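Local structure of GGDEF family protein (Vibrio cholerae, 5GZS) at residues Asp13-Val16 / Thr17-Leu20; Phe359-Ser363 / Gln364-Val368; His320-Asp323 / Asp324-Ser327; Ser249-Val252 / Val253-Cys257. The protein binds arginine in its periplasmic solute-binding portion and so probably adjusts the synthesis of cyclic di-GMP by its diguanylate cyclase domain. All coordinates share one frame; numbering follows the deposited sequence.

Interaction 1 (Asp13-Val16 / Thr17-Leu20); sequences DDVV and TRVL
Asp-14 is the N-cap of helix 15-28, the helix of a beta-alpha-beta unit in a family 3 solute-binding fold, and its side chain receives Thr-17 of the first turn. The Thr-17 hydroxyl donates from OG1 to Asp-14 OD1 over 2.6 Å, arriving well above the carboxylate plane. The same oxygen also takes a weak capping bond from Thr-17 N. The Thr-17 OG1 stands beside its own backbone N (chi1 -61°), which lets the hydroxyl and amide of one residue converge on one oxygen. Behind the cap, Arg-18 N bonds to Asp-14 O at 3.2 Å, the first regular bond of the helix. Asp-14 itself centres an inverse gamma turn, closed by a weak bond from Val-15 N to Asp-13 O.

Arg-18 bends at chi2 and chi3, folding its guanidinium back along the chain entering the helix. One face of that group lies on Val-15, whose CA sits 3.5 Å above the centre of the plane. The Asp-14 side chain lies about 5 Å from the bound arginine, so the cap stands beside the ligand pocket, where Asn-57 and Asn-142 also touch it. Asp-13 OD2 bonds to Tyr-202 OH of helix 189-218. Asp-13 OD1 forms a salt bridge with Arg-18 NH1 at 2.6 Å, almost in the guanidinium plane but above that of the carboxylate.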
loop_
_atom_site.group_PDB
_atom_site.type_symbol
_atom_site.label_atom_id
_atom_site.label_comp_id
_atom_site.label_asym_id
_atom_site.label_seq_id
_atom_site.Cartn_x
_atom_site.Cartn_y
_atom_site.Cartn_z
ATOM N N ASP A 13 -9.214 -32.082 12.740
ATOM C CA ASP A 13 -8.395 -32.764 11.755
ATOM C C ASP A 13 -6.999 -32.229 11.828
ATOM O O ASP A 13 -6.665 -31.300 11.154
ATOM C CB ASP A 13 -8.944 -32.521 10.368
ATOM C CG ASP A 13 -8.336 -33.398 9.348
ATOM O OD1 ASP A 13 -7.933 -34.489 9.676
ATOM O OD2 ASP A 13 -8.275 -33.018 8.195
ATOM N N ASP A 14 -6.180 -32.825 12.664
ATOM C CA ASP A 14 -4.873 -32.294 12.935
ATOM C C ASP A 14 -3.867 -33.010 12.094
ATOM O O ASP A 14 -3.143 -33.829 12.567
ATOM C CB ASP A 14 -4.573 -32.453 14.400
ATOM C CG ASP A 14 -3.612 -31.463 14.889
ATOM O OD1 ASP A 14 -2.737 -31.086 14.132
ATOM O OD2 ASP A 14 -3.708 -31.085 16.045
ATOM N N VAL A 15 -3.842 -32.681 10.824
ATOM C CA VAL A 15 -3.107 -33.435 9.887
ATOM C C VAL A 15 -1.624 -33.248 10.078
ATOM O O VAL A 15 -0.869 -34.138 9.839
ATOM C CB VAL A 15 -3.590 -33.130 8.470
ATOM C CG1 VAL A 15 -3.777 -31.667 8.291
ATOM C CG2 VAL A 15 -2.656 -33.670 7.433
ATOM N N VAL A 16 -1.209 -32.090 10.540
ATOM C CA VAL A 16 0.224 -31.879 10.722
ATOM C C VAL A 16 0.738 -32.608 11.964
ATOM O O VAL A 16 1.902 -33.020 12.010
ATOM C CB VAL A 16 0.571 -30.370 10.799
ATOM C CG1 VAL A 16 2.032 -30.147 11.106
ATOM C CG2 VAL A 16 0.219 -29.678 9.483
ATOM N N THR A 17 -0.126 -32.810 12.951
ATOM C CA THR A 17 0.299 -33.499 14.165
ATOM C C THR A 17 0.458 -34.984 13.878
ATOM O O THR A 17 1.401 -35.633 14.342
ATOM C CB THR A 17 -0.701 -33.283 15.328
ATOM O OG1 THR A 17 -0.791 -31.885 15.629
ATOM C CG2 THR A 17 -0.252 -34.022 16.581
ATOM N N ARG A 18 -0.475 -35.508 13.093
ATOM C CA ARG A 18 -0.408 -36.871 12.592
ATOM C C ARG A 18 0.816 -37.100 11.716
ATOM O O ARG A 18 1.589 -38.040 11.969
ATOM C CB ARG A 18 -1.667 -37.196 11.814
ATOM C CG ARG A 18 -2.780 -37.615 12.693
ATOM C CD ARG A 18 -4.073 -37.073 12.224
ATOM N NE ARG A 18 -4.280 -37.169 10.785
ATOM C CZ ARG A 18 -5.161 -36.392 10.159
ATOM N NH1 ARG A 18 -5.839 -35.491 10.874
ATOM N NH2 ARG A 18 -5.346 -36.482 8.843
ATOM N N VAL A 19 1.015 -36.247 10.706
ATOM C CA VAL A 19 2.135 -36.452 9.773
ATOM C C VAL A 19 3.465 -36.348 10.505
ATOM O O VAL A 19 4.334 -37.189 10.352
ATOM C CB VAL A 19 2.106 -35.445 8.596
ATOM C CG1 VAL A 19 3.423 -35.435 7.865
ATOM C CG2 VAL A 19 0.932 -35.749 7.655
ATOM N N LEU A 20 3.601 -35.330 11.337
ATOM C CA LEU A 20 4.836 -35.112 12.046
ATOM C C LEU A 20 5.106 -36.236 13.059
ATOM O O LEU A 20 6.207 -36.793 13.088
ATOM C CB LEU A 20 4.802 -33.749 12.727
ATOM C CG LEU A 20 6.017 -33.250 13.525
ATOM C CD1 LEU A 20 7.308 -33.261 12.692
ATOM C CD2 LEU A 20 5.756 -31.844 14.162
#

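Interaction 2 (Phe359-Ser363 / Gln364-Val368); sequences FSYAS and QEEKV
Tyr-361 and Glu-366 cross at a slant where strand 359-361 turns into helix 364-372, an N-capped strand-to-helix junction. The ring and the carboxylate are almost perpendicular, their planes 82° apart. Glu-366 CG comes within 3.5 Å of Tyr-361 CD2, while Glu-366 CD lies at the ring's edge, in its plane. Over one face of the same ring sits the helix backbone: Lys-367 CA is 4.1 Å above the plane, displaced toward the rim. The ring thus meets the helix with one face and the glutamate carboxyl carbon at its edge; its OH bonds beyond the junction to Glu-375.

Glu-366 has CG trans to its backbone N (chi1 -168°) and is extended from there, a shape that carries its carboxylate back along the incoming chain. In a capping box such a group would return to the amide of the N-cap residue; here it goes one residue further, to Ala-362. Ser-363 supplies the cap itself. With OG between its own N and carbonyl carbon (chi1 59°), it accepts from Glu-366 N at 3.2 Å. Ser-363 O then takes Lys-367 N at 2.9 Å, starting the regular helical ladder, while the lysine side chain touches Ile-379 and Leu-381 of strand 378-382. The return bond, from Ala-362 N to Glu-366 OE1, spans 3.0 Å and meets that oxygen from above the carboxylate plane.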
loop_
_atom_site.group_PDB
_atom_site.type_symbol
_atom_site.label_atom_id
_atom_site.label_comp_id
_atom_site.label_asym_id
_atom_site.label_seq_id
_atom_site.Cartn_x
_atom_site.Cartn_y
_atom_site.Cartn_z
ATOM N N PHE A 359 -4.692 14.300 -26.735
ATOM C CA PHE A 359 -4.486 14.001 -28.152
ATOM C C PHE A 359 -4.691 12.506 -28.333
ATOM O O PHE A 359 -4.090 11.710 -27.605
ATOM C CB PHE A 359 -3.092 14.423 -28.618
ATOM C CG PHE A 359 -2.872 15.907 -28.592
ATOM C CD1 PHE A 359 -2.408 16.545 -27.448
ATOM C CD2 PHE A 359 -3.134 16.669 -29.717
ATOM C CE1 PHE A 359 -2.210 17.916 -27.432
ATOM C CE2 PHE A 359 -2.941 18.025 -29.713
ATOM C CZ PHE A 359 -2.477 18.659 -28.574
ATOM N N SER A 360 -5.550 12.119 -29.273
ATOM C CA SER A 360 -5.883 10.706 -29.420
ATOM C C SER A 360 -5.207 10.087 -30.631
ATOM O O SER A 360 -4.965 10.755 -31.637
ATOM C CB SER A 360 -7.399 10.504 -29.508
ATOM O OG SER A 360 -8.089 11.415 -28.667
ATOM N N TYR A 361 -4.895 8.806 -30.509
ATOM C CA TYR A 361 -4.250 8.083 -31.577
ATOM C C TYR A 361 -4.907 6.739 -31.741
ATOM O O TYR A 361 -5.698 6.299 -30.895
ATOM C CB TYR A 361 -2.759 7.907 -31.308
ATOM C CG TYR A 361 -1.999 9.189 -31.371
ATOM C CD1 TYR A 361 -1.903 10.016 -30.257
ATOM C CD2 TYR A 361 -1.394 9.594 -32.549
ATOM C CE1 TYR A 361 -1.207 11.214 -30.310
ATOM C CE2 TYR A 361 -0.691 10.792 -32.617
ATOM C CZ TYR A 361 -0.601 11.595 -31.490
ATOM O OH TYR A 361 0.090 12.774 -31.549
ATOM N N ALA A 362 -4.549 6.092 -32.840
ATOM C CA ALA A 362 -5.153 4.837 -33.237
ATOM C C ALA A 362 -4.429 3.672 -32.591
ATOM O O ALA A 362 -4.998 2.600 -32.404
ATOM C CB ALA A 362 -5.129 4.711 -34.763
ATOM N N SER A 363 -3.168 3.892 -32.241
ATOM C CA SER A 363 -2.330 2.807 -31.747
ATOM C C SER A 363 -1.214 3.283 -30.833
ATOM O O SER A 363 -0.899 4.473 -30.777
ATOM C CB SER A 363 -1.724 2.039 -32.921
ATOM O OG SER A 363 -0.945 2.913 -33.724
ATOM N N GLN A 364 -0.619 2.316 -30.141
ATOM C CA GLN A 364 0.537 2.539 -29.299
ATOM C C GLN A 364 1.692 3.035 -30.163
ATOM O O GLN A 364 2.299 4.085 -29.876
ATOM C CB GLN A 364 0.902 1.251 -28.570
ATOM C CG GLN A 364 1.564 1.475 -27.214
ATOM C CD GLN A 364 2.576 0.394 -26.875
ATOM O OE1 GLN A 364 3.356 -0.048 -27.727
ATOM N NE2 GLN A 364 2.541 -0.066 -25.634
ATOM N N GLU A 365 1.985 2.269 -31.210
ATOM C CA GLU A 365 2.961 2.626 -32.249
ATOM C C GLU A 365 2.936 4.088 -32.678
ATOM O O GLU A 365 3.969 4.779 -32.723
ATOM C CB GLU A 365 2.714 1.760 -33.482
ATOM C CG GLU A 365 3.727 0.632 -33.694
ATOM C CD GLU A 365 4.989 1.130 -34.386
ATOM O OE1 GLU A 365 4.872 1.824 -35.419
ATOM O OE2 GLU A 365 6.103 0.835 -33.905
ATOM N N GLU A 366 1.739 4.542 -33.017
ATOM C CA GLU A 366 1.504 5.917 -33.454
ATOM C C GLU A 366 1.636 6.880 -32.273
ATOM O O GLU A 366 2.174 7.984 -32.415
ATOM C CB GLU A 366 0.120 6.001 -34.096
ATOM C CG GLU A 366 -0.217 7.257 -34.859
ATOM C CD GLU A 366 -1.684 7.255 -35.229
ATOM O OE1 GLU A 366 -2.360 6.251 -34.917
ATOM O OE2 GLU A 366 -2.167 8.236 -35.821
ATOM N N LYS A 367 1.146 6.437 -31.109
ATOM C CA LYS A 367 1.250 7.189 -29.859
ATOM C C LYS A 367 2.720 7.453 -29.553
ATOM O O LYS A 367 3.140 8.599 -29.397
ATOM C CB LYS A 367 0.573 6.427 -28.704
ATOM C CG LYS A 367 0.697 7.095 -27.321
ATOM C CD LYS A 367 -0.358 6.604 -26.311
ATOM C CE LYS A 367 -0.172 5.138 -25.950
ATOM N NZ LYS A 367 -1.258 4.617 -25.052
ATOM N N VAL A 368 3.506 6.385 -29.497
ATOM C CA VAL A 368 4.939 6.525 -29.301
ATOM C C VAL A 368 5.601 7.450 -30.330
ATOM O O VAL A 368 6.300 8.405 -29.960
ATOM C CB VAL A 368 5.644 5.174 -29.365
ATOM C CG1 VAL A 368 7.153 5.390 -29.305
ATOM C CG2 VAL A 368 5.147 4.242 -28.250
#

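Interaction 3 (His320-Asp323 / Asp324-Ser327); sequences HYKD and DVYS
Lys-322 O receives Val-325 N over 3.2 Å, the bond that closes a type II beta turn. Asp-323 and Asp-324 occupy its two corners. The second has the positive phi, 62°, that such a turn asks of its third residue, a place often taken by glycine. The donor stands above the carbonyl plane instead of along a lone pair, a bent approach that suits so tight a reversal.

Side chains pack round the reversal. Val-325 CG2, placed beside its own backbone N, lies 3.3 Å from Lys-322 O and meets Lys-322 CB as well. The other branch, Val-325 CG1, rests 3.5 Å above the centre of the Tyr-326 ring. Lys-322 runs extended until its last torsion and passes diagonally across that tyrosine, its CD coming to 3.9 Å from Tyr-326 OH. Within the first segment, Lys-322 CG covers the middle of the Tyr-321 ring, which makes a cation-pi contact with Arg-318 and whose hydroxyl is bonded to Glu-335.

The two corner carboxylates keep apart, Asp-323 OD2 and Asp-324 OD2 being 6.3 Å from each other. Any like-charge repulsion is probably eased by Lys-317, which forms a salt bridge with Asp-323 OD1 and also bonds to Tyr-321 O. The turn belongs to the long loop leaving strand 312-318: Lys-322 and Tyr-326 pack on Tyr-378 of strand 378-382, Asp-324 touches Met-404 of strand 399-410 and Gln-441 of the second subunit, and the chain then continues toward strand 337-340.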
loop_
_atom_site.group_PDB
_atom_site.type_symbol
_atom_site.label_atom_id
_atom_site.label_comp_id
_atom_site.label_asym_id
_atom_site.label_seq_id
_atom_site.Cartn_x
_atom_site.Cartn_y
_atom_site.Cartn_z
ATOM N N HIS A 320 15.358 13.553 -20.776
ATOM C CA HIS A 320 16.006 14.839 -20.474
ATOM C C HIS A 320 15.068 16.053 -20.487
ATOM O O HIS A 320 15.481 17.180 -20.212
ATOM C CB HIS A 320 17.179 15.079 -21.429
ATOM C CG HIS A 320 18.398 14.273 -21.105
ATOM N ND1 HIS A 320 18.390 12.896 -21.066
ATOM C CD2 HIS A 320 19.662 14.651 -20.804
ATOM C CE1 HIS A 320 19.598 12.459 -20.755
ATOM N NE2 HIS A 320 20.389 13.504 -20.591
ATOM N N TYR A 321 13.807 15.799 -20.808
ATOM C CA TYR A 321 12.755 16.798 -20.887
ATOM C C TYR A 321 12.036 17.078 -19.561
ATOM O O TYR A 321 11.315 16.219 -19.047
ATOM C CB TYR A 321 11.728 16.344 -21.925
ATOM C CG TYR A 321 10.491 17.213 -22.026
ATOM C CD1 TYR A 321 10.486 18.348 -22.828
ATOM C CD2 TYR A 321 9.320 16.878 -21.360
ATOM C CE1 TYR A 321 9.371 19.140 -22.939
ATOM C CE2 TYR A 321 8.194 17.670 -21.460
ATOM C CZ TYR A 321 8.227 18.803 -22.256
ATOM O OH TYR A 321 7.111 19.599 -22.372
ATOM N N LYS A 322 12.220 18.288 -19.038
ATOM C CA LYS A 322 11.458 18.819 -17.901
ATOM C C LYS A 322 11.484 17.959 -16.634
ATOM O O LYS A 322 10.500 17.898 -15.898
ATOM C CB LYS A 322 10.004 19.055 -18.312
ATOM C CG LYS A 322 9.812 20.203 -19.267
ATOM C CD LYS A 322 8.342 20.541 -19.445
ATOM C CE LYS A 322 8.156 21.904 -20.116
ATOM N NZ LYS A 322 8.331 23.021 -19.145
ATOM N N ASP A 323 12.606 17.306 -16.369
ATOM C CA ASP A 323 12.732 16.493 -15.170
ATOM C C ASP A 323 12.445 17.264 -13.879
ATOM O O ASP A 323 12.956 18.369 -13.665
ATOM C CB ASP A 323 14.133 15.885 -15.097
ATOM C CG ASP A 323 14.586 15.314 -16.423
ATOM O OD1 ASP A 323 13.715 14.827 -17.186
ATOM O OD2 ASP A 323 15.809 15.364 -16.703
ATOM N N ASP A 324 11.612 16.653 -13.034
ATOM C CA ASP A 324 11.289 17.154 -11.698
ATOM C C ASP A 324 10.618 18.516 -11.723
ATOM O O ASP A 324 10.677 19.262 -10.751
ATOM C CB ASP A 324 12.549 17.210 -10.844
ATOM C CG ASP A 324 13.200 15.858 -10.698
ATOM O OD1 ASP A 324 12.452 14.855 -10.670
ATOM O OD2 ASP A 324 14.450 15.800 -10.606
ATOM N N VAL A 325 9.980 18.840 -12.840
ATOM C CA VAL A 325 9.177 20.047 -12.916
ATOM C C VAL A 325 7.818 19.752 -12.311
ATOM O O VAL A 325 7.217 20.605 -11.657
ATOM C CB VAL A 325 9.031 20.546 -14.366
ATOM C CG1 VAL A 325 7.997 21.655 -14.455
ATOM C CG2 VAL A 325 10.375 21.014 -14.886
ATOM N N TYR A 326 7.356 18.517 -12.507
ATOM C CA TYR A 326 6.043 18.091 -12.031
ATOM C C TYR A 326 6.139 16.871 -11.140
ATOM O O TYR A 326 6.860 15.926 -11.450
ATOM C CB TYR A 326 5.114 17.775 -13.199
ATOM C CG TYR A 326 5.132 18.770 -14.323
ATOM C CD1 TYR A 326 4.564 20.026 -14.167
ATOM C CD2 TYR A 326 5.681 18.440 -15.561
ATOM C CE1 TYR A 326 4.556 20.940 -15.205
ATOM C CE2 TYR A 326 5.673 19.346 -16.606
ATOM C CZ TYR A 326 5.112 20.596 -16.417
ATOM O OH TYR A 326 5.107 21.502 -17.440
ATOM N N SER A 327 5.378 16.870 -10.057
ATOM C CA SER A 327 5.480 15.790 -9.096
ATOM C C SER A 327 4.243 14.903 -9.125
ATOM O O SER A 327 4.312 13.740 -8.706
ATOM C CB SER A 327 5.718 16.348 -7.702
ATOM O OG SER A 327 4.545 16.947 -7.194
#

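Interaction 4 (Ser249-Val252 / Val253-Cys257); sequences SADV and VFQAC
Asp-251 and Gln-255, one turn apart on helix 248-259, lie side by side and point the same way. Their closest side-chain approach is Asp-251 CB to Gln-255 NE2, 3.6 Å, with the carboxylate and amide planes turned 38° apart. Gln-255 sets out with CG beside its own backbone N (chi1 -69°) and then extends, so its stem passes over the Asp-251 carbonyl, CG lying 3.3 Å from that O. The aspartate's polar end is committed outside the pair, its OD2 bonding to Tyr-446 OH.

On the next ridge Phe-254 leans back in a similar way. Its ring carbon CD2 reaches Ala-250 CB at 4.5 Å, a loose apolar touch, and the Ala-250 O approaches the ring obliquely.

Beneath these side chains, four successive i to i+4 bonds fix the spacing: Val-253 N to Ser-249 O, Phe-254 N to Ala-250 O, Gln-255 N to Asp-251 O at 2.9 Å, and Ala-256 N to Val-252 O at 3.0 Å. Cys-257 N continues the ladder by bonding to Val-253 O.

Farther out, Ser-249 OG bonds to Tyr-308 OH, and Cys-257 closes a disulfide with Cys-264, tying this helix to strand 264-266. Val-253 rests on strands 226-230 and 288-292, whereas Val-252 and Ala-256 face helix 421-435; the helix thus meets the sheet and helix 421-435 on adjoining sides in the second solute-binding family region.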
loop_
_atom_site.group_PDB
_atom_site.type_symbol
_atom_site.label_atom_id
_atom_site.label_comp_id
_atom_site.label_asym_id
_atom_site.label_seq_id
_atom_site.Cartn_x
_atom_site.Cartn_y
_atom_site.Cartn_z
ATOM N N SER A 249 -1.304 -13.462 -18.127
ATOM C CA SER A 249 -2.720 -13.730 -18.314
ATOM C C SER A 249 -2.977 -15.173 -18.728
ATOM O O SER A 249 -3.964 -15.758 -18.322
ATOM C CB SER A 249 -3.316 -12.764 -19.342
ATOM O OG SER A 249 -3.376 -11.450 -18.818
ATOM N N ALA A 250 -2.094 -15.761 -19.520
ATOM C CA ALA A 250 -2.375 -17.100 -20.040
ATOM C C ALA A 250 -2.278 -18.134 -18.935
ATOM O O ALA A 250 -3.118 -19.030 -18.842
ATOM C CB ALA A 250 -1.448 -17.448 -21.167
ATOM N N ASP A 251 -1.253 -17.986 -18.095
ATOM C CA ASP A 251 -1.058 -18.857 -16.944
ATOM C C ASP A 251 -2.248 -18.746 -15.989
ATOM O O ASP A 251 -2.759 -19.757 -15.526
ATOM C CB ASP A 251 0.248 -18.513 -16.209
ATOM C CG ASP A 251 1.499 -19.048 -16.929
ATOM O OD1 ASP A 251 1.395 -19.469 -18.106
ATOM O OD2 ASP A 251 2.596 -19.011 -16.323
ATOM N N VAL A 252 -2.698 -17.531 -15.694
ATOM C CA VAL A 252 -3.780 -17.400 -14.743
ATOM C C VAL A 252 -5.046 -18.048 -15.293
ATOM O O VAL A 252 -5.774 -18.740 -14.558
ATOM C CB VAL A 252 -4.077 -15.948 -14.404
ATOM C CG1 VAL A 252 -5.238 -15.878 -13.432
ATOM C CG2 VAL A 252 -2.826 -15.271 -13.855
ATOM N N VAL A 253 -5.305 -17.834 -16.585
ATOM C CA VAL A 253 -6.544 -18.328 -17.167
ATOM C C VAL A 253 -6.499 -19.844 -17.258
ATOM O O VAL A 253 -7.376 -20.519 -16.716
ATOM C CB VAL A 253 -6.821 -17.705 -18.553
ATOM C CG1 VAL A 253 -7.801 -18.537 -19.337
ATOM C CG2 VAL A 253 -7.359 -16.284 -18.380
ATOM N N PHE A 254 -5.461 -20.369 -17.908
ATOM C CA PHE A 254 -5.295 -21.805 -18.094
ATOM C C PHE A 254 -5.249 -22.599 -16.794
ATOM O O PHE A 254 -5.936 -23.614 -16.671
ATOM C CB PHE A 254 -4.034 -22.081 -18.890
ATOM C CG PHE A 254 -4.243 -22.025 -20.360
ATOM C CD1 PHE A 254 -5.456 -22.422 -20.907
ATOM C CD2 PHE A 254 -3.248 -21.562 -21.197
ATOM C CE1 PHE A 254 -5.670 -22.374 -22.272
ATOM C CE2 PHE A 254 -3.448 -21.511 -22.560
ATOM C CZ PHE A 254 -4.668 -21.915 -23.101
ATOM N N GLN A 255 -4.448 -22.149 -15.832
ATOM C CA GLN A 255 -4.338 -22.854 -14.549
ATOM C C GLN A 255 -5.615 -22.753 -13.724
ATOM O O GLN A 255 -5.963 -23.678 -12.982
ATOM C CB GLN A 255 -3.158 -22.331 -13.745
ATOM C CG GLN A 255 -1.813 -22.694 -14.362
ATOM C CD GLN A 255 -0.675 -21.987 -13.660
ATOM O OE1 GLN A 255 -0.735 -21.779 -12.452
ATOM N NE2 GLN A 255 0.360 -21.600 -14.415
ATOM N N ALA A 256 -6.311 -21.628 -13.842
ATOM C CA ALA A 256 -7.642 -21.548 -13.284
ATOM C C ALA A 256 -8.528 -22.554 -13.994
ATOM O O ALA A 256 -9.378 -23.198 -13.357
ATOM C CB ALA A 256 -8.209 -20.178 -13.414
ATOM N N CYS A 257 -8.340 -22.707 -15.305
ATOM C CA CYS A 257 -9.196 -23.667 -16.029
ATOM C C CYS A 257 -8.901 -25.093 -15.536
ATOM O O CYS A 257 -9.759 -25.976 -15.589
ATOM C CB CYS A 257 -9.013 -23.577 -17.552
ATOM S SG CYS A 257 -9.640 -22.060 -18.308
#

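How the interactions relate
Followed from the N terminus, the contacts come in the order interaction 1, 4, 3, 2. Each joins adjoining residues, so none closes a long loop, and they run in series without nesting or crossing. Interaction 1 starts a helix beside the arginine pocket in the first solute-binding region; the other three fall in the second. Interaction 4 is the most central, on a helix packed against the sheet containing strands 226-230 and 288-292. Interactions 3 and 2 belong to the surroundings of another sheet, one in the loop after strand 312-318, the other at the end of its outermost strand 359-361, with centres 22 Å apart and side chains of both reaching strand 378-382. Interactions 1 and 2 lie 59 Å apart between centres.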